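Uncharacterized protein VP1736 (Vibrio parahaemolyticus, PDB 3LXQ) is of unknown function but belongs to the sulfatase family of the alkaline phosphatase clan. Local coordinates at residues M74-A79 against D357-M362; F178-E183 against F246-H251. All coordinates share one frame; numbering follows the deposited sequence.

Contact 1 (M74-A79 against D357-M362); sequences MNSNPA and DAKTPM
Asn75 and Thr360 form a hydrogen-bonded pair of an antiparallel two-stranded sheet, in which the axes of the short strands 75-77 and 358-360 come within 4.6 Å. Asn75 N gives its hydrogen to Thr360 O at 2.7 Å, and Thr360 N returns a bond to Asn75 O. Asn77 N reaches Ala358 O while Ala358 N meets Asn77 O at 2.9 Å, the straighter of these links at 167°. Between these pairs Ser76 and Lys359 form the non-hydrogen-bonded pair, whose close backbones let Lys359 CA direct a CA-H...O contact at Asn75 O, 3.3 Å away.

One side-chain bond lengthens this ladder. Asp357 OD2 accepts from Ala79 N at 3.0 Å, on the anti side of the carboxylate and 25° out of its plane. Backbone pairing ends at Asn77 and Ala358, and aspartate supplies the acceptor for the next inward N-H, that of Ala79; proline fits at 78, where no cross-strand N-H is needed.

Apolar packing closes the other end. The selenomethionine Met74 starts with CG anti to its N (chi1 -175°), then bends at chi2 and chi3, laying SE against Pro361 CD at 4.0 Å and across the aliphatic stem of Lys359, whose CG lies 3.8 Å from Ser76 OG. On the face of Asn75 and Ala358, Thr360 OG1 accepts from Met362 N in an ST turn, and Ala358 and Met362 pack on helix 346-353.

Backbone bonds thus set the register, while the carboxylate bond and the selenomethionine packing extend this partly buried contact between distant pieces of chain past its paired residues at both ends.

Contact 2 (F178-E183 against F246-H251); sequences FIYGGE and FTSSNH
Phe246 packs alongside Phe178 and Tyr180, its CB touching both, where neighbouring parallel strands of the mixed sheet run out into loops at their C-terminal ends. This is the dense, apolar part. Phe178 CE1 touches Phe246 CB at 3.8 Å, and Tyr180 CE1 lies 3.9 Å from Phe246 CD2. All three rings leave with CG anti to the backbone N (chi1 -172° in Phe246), which lays them side by side. The Tyr180 and Phe246 planes lie at 21°, but the rings, slid apart, barely overlap. Phe246 N binds Ile179 O at 3.0 Å, nearly in line with the carbonyl.

Beyond Tyr180 the backbones diverge, and a water takes over. It accepts from Gly181 N, donates to Phe246 O at 2.7 Å, and lies 2.5 Å from Ser248 OG. Serine is small enough to bring a hydroxyl here, with Ser248 OG 3.1 Å from Tyr180 CE1, meeting the ring obliquely; Asp220 holds the serine's backbone N. His251 ND1 donates to Ser248 O, straight at 174° and in the imidazole plane, and the His251 ring stacks on Trp216.

An apolar aromatic patch thus gives way to a water-bridged polar junction of two loops, consistent with the sulfatase family fold.

Overall arrangement
After helices 41-45 and 50-61 the chain passes through 74-79, half of contact 1, before entering the mixed sheet at strand 87-93. Strand 175-180 then brings it to 178-183, and about sixty residues later strand 241-246 delivers 246-251, closing contact 2 as a short loop containing helix 220-234. The chain goes on through helix 271-289 and helix 346-353 to 357-362, where contact 1 shuts a far longer loop that encloses contact 2 entirely. Contact 1 joins the approach to the sheet with its exit; contact 2 joins neighbouring parallel strands within it. They lie on opposite sides of the chain's centre, their centres about 30 Å apart, and do not touch.

Contact 1 (M74-A79 against D357-M362)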
loop_
_atom_site.group_PDB
_atom_site.type_symbol
_atom_site.label_atom_id
_atom_site.label_comp_id
_atom_site.label_asym_id
_atom_site.label_seq_id
_atom_site.Cartn_x
_atom_site.Cartn_y
_atom_site.Cartn_z
HETATM N N MSE A 74 -8.708 5.630 17.651
HETATM C CA MSE A 74 -8.584 7.024 17.225
HETATM C C MSE A 74 -7.360 7.639 17.898
HETATM O O MSE A 74 -7.176 7.481 19.098
HETATM C CB MSE A 74 -9.841 7.827 17.567
HETATM C CG MSE A 74 -9.809 9.246 17.031
HETATM SE SE MSE A 74 -10.304 9.368 15.152
HETATM C CE MSE A 74 -12.240 9.506 15.420
ATOM N N ASN A 75 -6.513 8.302 17.117
ATOM C CA ASN A 75 -5.285 8.912 17.642
ATOM C C ASN A 75 -4.900 10.159 16.866
ATOM O O ASN A 75 -5.168 10.263 15.663
ATOM C CB ASN A 75 -4.109 7.917 17.652
ATOM C CG ASN A 75 -3.759 7.396 16.261
ATOM O OD1 ASN A 75 -4.300 6.384 15.796
ATOM N ND2 ASN A 75 -2.842 8.074 15.601
ATOM N N SER A 76 -4.264 11.097 17.557
ATOM C CA SER A 76 -3.818 12.323 16.930
ATOM C C SER A 76 -2.339 12.258 16.625
ATOM O O SER A 76 -1.521 11.954 17.498
ATOM C CB SER A 76 -4.115 13.532 17.816
ATOM O OG SER A 76 -5.506 13.778 17.843
ATOM N N ASN A 77 -2.008 12.561 15.380
ATOM C CA ASN A 77 -0.633 12.613 14.948
ATOM C C ASN A 77 -0.387 13.904 14.175
ATOM O O ASN A 77 -0.919 14.067 13.075
ATOM C CB ASN A 77 -0.299 11.393 14.079
ATOM C CG ASN A 77 1.169 11.334 13.703
ATOM O OD1 ASN A 77 1.538 11.148 12.530
ATOM N ND2 ASN A 77 2.018 11.504 14.695
ATOM N N PRO A 78 0.405 14.835 14.750
ATOM C CA PRO A 78 0.711 16.039 13.974
ATOM C C PRO A 78 1.723 15.743 12.864
ATOM O O PRO A 78 2.647 14.944 13.047
ATOM C CB PRO A 78 1.283 17.026 15.012
ATOM C CG PRO A 78 1.496 16.235 16.288
ATOM C CD PRO A 78 1.115 14.798 16.045
ATOM N N ALA A 79 1.523 16.371 11.714
ATOM C CA ALA A 79 2.403 16.185 10.575
ATOM C C ALA A 79 3.808 16.703 10.863
ATOM O O ALA A 79 3.974 17.732 11.521
ATOM C CB ALA A 79 1.825 16.877 9.348
ATOM N N ASP A 357 -2.285 17.282 9.501
ATOM C CA ASP A 357 -2.467 16.700 10.844
ATOM C C ASP A 357 -3.553 15.625 10.774
ATOM O O ASP A 357 -4.595 15.838 10.152
ATOM C CB ASP A 357 -2.879 17.766 11.869
ATOM C CG ASP A 357 -1.736 18.699 12.266
ATOM O OD1 ASP A 357 -2.022 19.699 12.961
ATOM O OD2 ASP A 357 -0.567 18.450 11.897
ATOM N N ALA A 358 -3.306 14.497 11.436
ATOM C CA ALA A 358 -4.118 13.301 11.285
ATOM C C ALA A 358 -4.711 12.784 12.587
ATOM O O ALA A 358 -4.032 12.099 13.358
ATOM C CB ALA A 358 -3.290 12.192 10.601
ATOM N N LYS A 359 -5.981 13.099 12.815
ATOM C CA LYS A 359 -6.754 12.498 13.896
ATOM C C LYS A 359 -7.551 11.349 13.281
ATOM O O LYS A 359 -8.619 11.564 12.716
ATOM C CB LYS A 359 -7.700 13.529 14.547
ATOM C CG LYS A 359 -8.560 12.946 15.674
ATOM C CD LYS A 359 -9.293 14.019 16.463
ATOM C CE LYS A 359 -9.840 13.475 17.780
ATOM N NZ LYS A 359 -10.498 14.581 18.555
ATOM N N THR A 360 -7.010 10.132 13.356
ATOM C CA THR A 360 -7.604 9.003 12.659
ATOM C C THR A 360 -7.500 7.747 13.514
ATOM O O THR A 360 -6.741 7.724 14.491
ATOM C CB THR A 360 -6.916 8.746 11.288
ATOM O OG1 THR A 360 -5.774 7.903 11.461
ATOM C CG2 THR A 360 -6.507 10.056 10.603
ATOM N N PRO A 361 -8.254 6.688 13.149
ATOM C CA PRO A 361 -8.098 5.419 13.844
ATOM C C PRO A 361 -6.972 4.540 13.287
ATOM O O PRO A 361 -6.826 3.406 13.724
ATOM C CB PRO A 361 -9.460 4.752 13.645
ATOM C CG PRO A 361 -9.900 5.243 12.319
ATOM C CD PRO A 361 -9.427 6.678 12.255
HETATM N N MSE A 362 -6.177 5.053 12.350
HETATM C CA MSE A 362 -5.076 4.276 11.753
HETATM C C MSE A 362 -4.012 3.882 12.778
HETATM O O MSE A 362 -3.543 4.717 13.549
HETATM C CB MSE A 362 -4.410 5.038 10.601
HETATM C CG MSE A 362 -5.341 5.436 9.474
HETATM SE SE MSE A 362 -4.351 6.014 7.902
HETATM C CE MSE A 362 -3.888 7.829 8.454
#

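Contact 2 (F178-E183 against F246-H251)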
loop_
_atom_site.group_PDB
_atom_site.type_symbol
_atom_site.label_atom_id
_atom_site.label_comp_id
_atom_site.label_asym_id
_atom_site.label_seq_id
_atom_site.Cartn_x
_atom_site.Cartn_y
_atom_site.Cartn_z
ATOM N N PHE A 178 -9.181 9.054 -8.517
ATOM C CA PHE A 178 -8.612 7.756 -8.792
ATOM C C PHE A 178 -8.394 7.709 -10.293
ATOM O O PHE A 178 -9.309 7.963 -11.047
ATOM C CB PHE A 178 -9.607 6.680 -8.362
ATOM C CG PHE A 178 -9.236 5.279 -8.786
ATOM C CD1 PHE A 178 -7.996 4.725 -8.458
ATOM C CD2 PHE A 178 -10.157 4.495 -9.475
ATOM C CE1 PHE A 178 -7.664 3.411 -8.837
ATOM C CE2 PHE A 178 -9.843 3.186 -9.850
ATOM C CZ PHE A 178 -8.592 2.641 -9.525
ATOM N N ILE A 179 -7.173 7.420 -10.724
ATOM C CA ILE A 179 -6.911 7.244 -12.145
ATOM C C ILE A 179 -6.576 5.780 -12.419
ATOM O O ILE A 179 -5.660 5.228 -11.820
ATOM C CB ILE A 179 -5.778 8.150 -12.690
ATOM C CG1 ILE A 179 -6.001 9.622 -12.297
ATOM C CG2 ILE A 179 -5.702 8.032 -14.221
ATOM C CD1 ILE A 179 -4.846 10.568 -12.718
ATOM N N TYR A 180 -7.316 5.195 -13.353
ATOM C CA TYR A 180 -7.204 3.794 -13.735
ATOM C C TYR A 180 -7.292 3.684 -15.265
ATOM O O TYR A 180 -7.936 4.510 -15.909
ATOM C CB TYR A 180 -8.358 3.038 -13.081
ATOM C CG TYR A 180 -8.299 1.534 -13.151
ATOM C CD1 TYR A 180 -7.148 0.844 -12.797
ATOM C CD2 TYR A 180 -9.426 0.798 -13.527
ATOM C CE1 TYR A 180 -7.103 -0.529 -12.846
ATOM C CE2 TYR A 180 -9.397 -0.584 -13.580
ATOM C CZ TYR A 180 -8.228 -1.243 -13.240
ATOM O OH TYR A 180 -8.180 -2.611 -13.284
ATOM N N GLY A 181 -6.656 2.660 -15.833
ATOM C CA GLY A 181 -6.675 2.422 -17.271
ATOM C C GLY A 181 -7.832 1.581 -17.816
ATOM O O GLY A 181 -8.198 1.713 -18.989
ATOM N N GLY A 182 -8.394 0.719 -16.968
ATOM C CA GLY A 182 -9.482 -0.182 -17.340
ATOM C C GLY A 182 -10.836 0.270 -16.835
ATOM O O GLY A 182 -11.101 1.470 -16.741
ATOM N N GLU A 183 -11.700 -0.687 -16.528
ATOM C CA GLU A 183 -13.033 -0.391 -16.020
ATOM C C GLU A 183 -13.008 -0.319 -14.497
ATOM O O GLU A 183 -12.652 -1.293 -13.825
ATOM C CB GLU A 183 -14.048 -1.443 -16.504
ATOM C CG GLU A 183 -15.362 -1.528 -15.696
ATOM C CD GLU A 183 -16.224 -0.261 -15.781
ATOM O OE1 GLU A 183 -17.030 -0.139 -16.738
ATOM O OE2 GLU A 183 -16.110 0.596 -14.866
ATOM N N PHE A 246 -3.403 3.661 -10.601
ATOM C CA PHE A 246 -3.218 2.215 -10.461
ATOM C C PHE A 246 -2.930 1.578 -11.807
ATOM O O PHE A 246 -3.752 1.661 -12.714
ATOM C CB PHE A 246 -4.471 1.614 -9.807
ATOM C CG PHE A 246 -4.348 0.149 -9.416
ATOM C CD1 PHE A 246 -3.114 -0.427 -9.121
ATOM C CD2 PHE A 246 -5.494 -0.639 -9.312
ATOM C CE1 PHE A 246 -3.012 -1.780 -8.742
ATOM C CE2 PHE A 246 -5.413 -1.999 -8.928
ATOM C CZ PHE A 246 -4.167 -2.561 -8.641
ATOM N N THR A 247 -1.765 0.947 -11.935
ATOM C CA THR A 247 -1.368 0.294 -13.194
ATOM C C THR A 247 -2.216 -0.945 -13.494
ATOM O O THR A 247 -2.816 -1.516 -12.580
ATOM C CB THR A 247 0.155 -0.075 -13.247
ATOM O OG1 THR A 247 0.470 -1.093 -12.281
ATOM C CG2 THR A 247 1.026 1.165 -13.024
ATOM N N SER A 248 -2.232 -1.337 -14.776
ATOM C CA SER A 248 -3.054 -2.439 -15.315
ATOM C C SER A 248 -2.334 -3.337 -16.321
ATOM O O SER A 248 -2.773 -4.472 -16.561
ATOM C CB SER A 248 -4.284 -1.879 -16.035
ATOM O OG SER A 248 -5.254 -1.442 -15.104
ATOM N N SER A 249 -1.257 -2.848 -16.935
ATOM C CA SER A 249 -0.599 -3.643 -17.994
ATOM C C SER A 249 -0.141 -5.013 -17.529
ATOM O O SER A 249 -0.267 -5.989 -18.264
ATOM C CB SER A 249 0.586 -2.906 -18.634
ATOM O OG SER A 249 0.132 -1.873 -19.475
ATOM N N ASN A 250 0.416 -5.068 -16.322
ATOM C CA ASN A 250 0.925 -6.313 -15.763
ATOM C C ASN A 250 -0.181 -7.262 -15.276
ATOM O O ASN A 250 -0.366 -7.461 -14.067
ATOM C CB ASN A 250 1.941 -6.004 -14.657
ATOM C CG ASN A 250 2.649 -7.235 -14.161
ATOM O OD1 ASN A 250 2.723 -8.242 -14.855
ATOM N ND2 ASN A 250 3.161 -7.167 -12.942
ATOM N N HIS A 251 -0.918 -7.823 -16.238
ATOM C CA HIS A 251 -1.933 -8.857 -16.032
ATOM C C HIS A 251 -1.865 -9.785 -17.228
ATOM O O HIS A 251 -1.679 -9.321 -18.361
ATOM C CB HIS A 251 -3.345 -8.283 -16.090
ATOM C CG HIS A 251 -3.839 -7.678 -14.818
ATOM N ND1 HIS A 251 -3.843 -6.316 -14.604
ATOM C CD2 HIS A 251 -4.397 -8.239 -13.720
ATOM C CE1 HIS A 251 -4.359 -6.066 -13.411
ATOM N NE2 HIS A 251 -4.700 -7.215 -12.853
HETATM O O HOH W 1 -4.543 0.999 -15.212
#